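Local structure of TRAS1 ORF2p (Bombyx mori, 1WDU) at residues A[64-72]-A[83-94]. The protein is the endonuclease domain of a telomere-specific non-LTR retrotransposon protein, probably nicking telomeric-repeat DNA so that the element can insert there. The protein carries 1 engineered substitution. Residues are numbered along the deposited sequence; the frame is centred on the assembly and turned at random.
Sequences GFRGVRVFQ and AAIAVFDHDLDV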
loop_
_atom_site.group_PDB
_atom_site.type_symbol
_atom_site.label_atom_id
_atom_site.label_comp_id
_atom_site.label_asym_id
_atom_site.label_seq_id
_atom_site.Cartn_x
_atom_site.Cartn_y
_atom_site.Cartn_z
ATOM N N GLY A 64 -17.544 9.310 5.088
ATOM C CA GLY A 64 -17.487 8.285 6.122
ATOM C C GLY A 64 -16.339 8.484 7.096
ATOM O O GLY A 64 -16.461 8.172 8.281
ATOM N N PHE A 65 -15.222 9.001 6.592
ATOM C CA PHE A 65 -14.040 9.261 7.407
ATOM C C PHE A 65 -14.224 10.555 8.194
ATOM O O PHE A 65 -14.126 11.648 7.633
ATOM C CB PHE A 65 -12.809 9.382 6.511
ATOM C CG PHE A 65 -12.559 8.174 5.660
ATOM C CD1 PHE A 65 -12.244 6.953 6.241
ATOM C CD2 PHE A 65 -12.645 8.255 4.276
ATOM C CE1 PHE A 65 -12.016 5.826 5.456
ATOM C CE2 PHE A 65 -12.419 7.133 3.480
ATOM C CZ PHE A 65 -12.105 5.915 4.074
ATOM N N ARG A 66 -14.489 10.427 9.491
ATOM C CA ARG A 66 -14.698 11.588 10.354
ATOM C C ARG A 66 -13.390 12.141 10.926
ATOM O O ARG A 66 -12.793 13.055 10.352
ATOM C CB ARG A 66 -15.653 11.222 11.482
ATOM N N GLY A 67 -12.952 11.597 12.059
ATOM C CA GLY A 67 -11.718 12.062 12.671
ATOM C C GLY A 67 -10.514 11.341 12.091
ATOM O O GLY A 67 -9.524 11.084 12.783
ATOM N N VAL A 68 -10.603 11.030 10.802
ATOM C CA VAL A 68 -9.556 10.319 10.084
ATOM C C VAL A 68 -8.721 11.257 9.228
ATOM O O VAL A 68 -9.256 11.997 8.404
ATOM C CB VAL A 68 -10.169 9.263 9.157
ATOM C CG1 VAL A 68 -9.073 8.546 8.386
ATOM C CG2 VAL A 68 -11.005 8.297 9.967
ATOM N N ARG A 69 -7.409 11.223 9.411
ATOM C CA ARG A 69 -6.544 12.082 8.616
ATOM C C ARG A 69 -6.199 11.364 7.315
ATOM O O ARG A 69 -5.771 10.205 7.324
ATOM C CB ARG A 69 -5.283 12.443 9.409
ATOM C CG ARG A 69 -5.620 13.152 10.714
ATOM C CD ARG A 69 -4.453 13.882 11.354
ATOM N NE ARG A 69 -3.503 13.038 12.084
ATOM C CZ ARG A 69 -3.814 11.930 12.743
ATOM N NH1 ARG A 69 -5.069 11.497 12.758
ATOM N NH2 ARG A 69 -2.875 11.275 13.424
ATOM N N VAL A 70 -6.413 12.045 6.195
ATOM C CA VAL A 70 -6.127 11.456 4.897
ATOM C C VAL A 70 -5.077 12.252 4.138
ATOM O O VAL A 70 -5.182 13.467 3.994
ATOM C CB VAL A 70 -7.400 11.351 4.037
ATOM C CG1 VAL A 70 -7.071 10.695 2.693
ATOM C CG2 VAL A 70 -8.453 10.540 4.776
ATOM N N PHE A 71 -4.061 11.548 3.656
ATOM C CA PHE A 71 -2.973 12.166 2.907
ATOM C C PHE A 71 -3.035 11.599 1.512
ATOM O O PHE A 71 -2.960 10.385 1.319
ATOM C CB PHE A 71 -1.646 11.851 3.586
ATOM C CG PHE A 71 -1.628 12.252 5.023
ATOM C CD1 PHE A 71 -2.220 11.438 5.990
ATOM C CD2 PHE A 71 -1.134 13.501 5.404
ATOM C CE1 PHE A 71 -2.331 11.864 7.313
ATOM C CE2 PHE A 71 -1.242 13.937 6.729
ATOM C CZ PHE A 71 -1.841 13.122 7.682
ATOM N N GLN A 72 -3.187 12.489 0.542
ATOM C CA GLN A 72 -3.330 12.090 -0.841
ATOM C C GLN A 72 -2.167 12.416 -1.749
ATOM O O GLN A 72 -1.338 13.279 -1.458
ATOM C CB GLN A 72 -4.586 12.731 -1.415
ATOM C CG GLN A 72 -5.807 12.552 -0.542
ATOM C CD GLN A 72 -7.043 13.189 -1.143
ATOM O OE1 GLN A 72 -7.014 14.345 -1.555
ATOM N NE2 GLN A 72 -8.137 12.441 -1.187
ATOM N N ALA A 83 -3.708 7.521 -5.227
ATOM C CA ALA A 83 -3.227 6.896 -4.003
ATOM C C ALA A 83 -3.391 7.792 -2.779
ATOM O O ALA A 83 -3.357 9.020 -2.866
ATOM C CB ALA A 83 -1.781 6.500 -4.162
ATOM N N ALA A 84 -3.586 7.161 -1.630
ATOM C CA ALA A 84 -3.752 7.905 -0.401
ATOM C C ALA A 84 -3.451 7.040 0.805
ATOM O O ALA A 84 -3.440 5.810 0.733
ATOM C CB ALA A 84 -5.163 8.450 -0.307
ATOM N N ILE A 85 -3.196 7.704 1.921
ATOM C CA ILE A 85 -2.925 7.004 3.154
ATOM C C ILE A 85 -3.859 7.556 4.230
ATOM O O ILE A 85 -3.854 8.753 4.525
ATOM C CB ILE A 85 -1.450 7.170 3.567
ATOM C CG1 ILE A 85 -0.552 6.475 2.532
ATOM C CG2 ILE A 85 -1.233 6.598 4.956
ATOM C CD1 ILE A 85 0.951 6.604 2.785
ATOM N N ALA A 86 -4.680 6.679 4.796
ATOM C CA ALA A 86 -5.615 7.080 5.846
ATOM C C ALA A 86 -5.091 6.660 7.213
ATOM O O ALA A 86 -4.701 5.509 7.425
ATOM C CB ALA A 86 -6.981 6.447 5.602
ATOM N N VAL A 87 -5.072 7.603 8.141
ATOM C CA VAL A 87 -4.621 7.319 9.489
ATOM C C VAL A 87 -5.838 7.417 10.403
ATOM O O VAL A 87 -6.381 8.503 10.610
ATOM C CB VAL A 87 -3.540 8.323 9.945
ATOM C CG1 VAL A 87 -3.073 7.975 11.349
ATOM C CG2 VAL A 87 -2.353 8.293 8.967
ATOM N N PHE A 88 -6.283 6.277 10.921
ATOM C CA PHE A 88 -7.440 6.245 11.811
ATOM C C PHE A 88 -7.033 6.452 13.271
ATOM O O PHE A 88 -7.852 6.844 14.106
ATOM C CB PHE A 88 -8.193 4.913 11.664
ATOM C CG PHE A 88 -8.606 4.609 10.252
ATOM C CD1 PHE A 88 -7.748 3.917 9.392
ATOM C CD2 PHE A 88 -9.820 5.067 9.760
ATOM C CE1 PHE A 88 -8.098 3.688 8.056
ATOM C CE2 PHE A 88 -10.180 4.848 8.430
ATOM C CZ PHE A 88 -9.315 4.158 7.577
ATOM N N ASP A 89 -5.767 6.186 13.576
ATOM C CA ASP A 89 -5.269 6.361 14.930
ATOM C C ASP A 89 -5.098 7.858 15.171
ATOM O O ASP A 89 -4.203 8.494 14.614
ATOM C CB ASP A 89 -3.944 5.614 15.103
ATOM C CG ASP A 89 -3.411 5.687 16.524
ATOM O OD1 ASP A 89 -2.778 4.709 16.971
ATOM O OD2 ASP A 89 -3.612 6.723 17.189
ATOM N N HIS A 90 -5.979 8.405 16.004
ATOM C CA HIS A 90 -6.009 9.830 16.331
ATOM C C HIS A 90 -4.753 10.423 16.977
ATOM O O HIS A 90 -4.438 11.596 16.750
ATOM C CB HIS A 90 -7.232 10.108 17.224
ATOM C CG HIS A 90 -7.435 11.556 17.555
ATOM N ND1 HIS A 90 -6.583 12.264 18.377
ATOM C CD2 HIS A 90 -8.397 12.431 17.172
ATOM C CE1 HIS A 90 -7.009 13.510 18.486
ATOM N NE2 HIS A 90 -8.108 13.639 17.764
ATOM N N ASP A 91 -4.025 9.630 17.761
ATOM C CA ASP A 91 -2.840 10.145 18.448
ATOM C C ASP A 91 -1.501 9.858 17.794
ATOM O O ASP A 91 -0.485 10.431 18.186
ATOM C CB ASP A 91 -2.804 9.638 19.894
ATOM C CG ASP A 91 -3.949 10.184 20.734
ATOM O OD1 ASP A 91 -4.175 11.412 20.712
ATOM O OD2 ASP A 91 -4.617 9.386 21.420
ATOM N N LEU A 92 -1.493 8.975 16.806
ATOM C CA LEU A 92 -0.264 8.635 16.102
ATOM C C LEU A 92 0.402 9.866 15.477
ATOM O O LEU A 92 -0.245 10.654 14.792
ATOM C CB LEU A 92 -0.576 7.607 15.012
ATOM C CG LEU A 92 0.602 7.029 14.231
ATOM C CD1 LEU A 92 1.622 6.432 15.203
ATOM C CD2 LEU A 92 0.084 5.965 13.263
ATOM N N ASP A 93 1.696 10.028 15.724
ATOM C CA ASP A 93 2.451 11.148 15.168
ATOM C C ASP A 93 2.647 10.919 13.668
ATOM O O ASP A 93 3.073 9.847 13.234
ATOM C CB ASP A 93 3.819 11.264 15.857
ATOM C CG ASP A 93 3.798 12.203 17.057
ATOM O OD1 ASP A 93 2.829 12.150 17.843
ATOM O OD2 ASP A 93 4.757 12.992 17.219
ATOM N N VAL A 94 2.345 11.942 12.880
ATOM C CA VAL A 94 2.464 11.848 11.435
ATOM C C VAL A 94 3.317 12.962 10.830
ATOM O O VAL A 94 3.305 14.104 11.301
ATOM C CB VAL A 94 1.057 11.882 10.780
ATOM C CG1 VAL A 94 1.175 12.055 9.280
ATOM C CG2 VAL A 94 0.305 10.604 11.114
#
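F65 and F88 meet rim to rim, with neither ring over the other: the centroids lie 5.9 Å apart, the planes are inclined at 51°, and F65 CE1 sits at the edge of the F88 ring. V68 CG1 stands 4.2 Å from the centroid of the F88 ring, 29° off its normal, an off-centre CH-pi contact. The R69 guanidinium has the carbonyl oxygens of D89 and L92 at its edge, in plane; NH2 gives each a weak hydrogen bond, 3.0 Å to L92 O and 3.3 Å to D89 O. A bend at chi3 turns that group toward the 89-92 turn, where D89 OD2 accepts from D91 N, closing an Asx turn, and from L92 N, which extends it to an Asx motif. The F71 ring has I85 O at its edge, while its CZ meets V94 CG1 at 3.6 Å.

Reciprocal backbone bonds define the hydrogen-bonded pairs R69–V87 and F71–I85, alternating with the non-hydrogen-bonded pairs V70–A86 and Q72–A84. With 162° between their N-to-C directions, strands 69-72 and 83-87 form an antiparallel hairpin. Strand 69-72 borders the six-stranded sheet; F65 and F88 pack on helix 31-44, whereas F71 and V94 reach V108 of the second sheet, consistent with the four-layered alpha/beta sandwich of DNase I-like endonucleases.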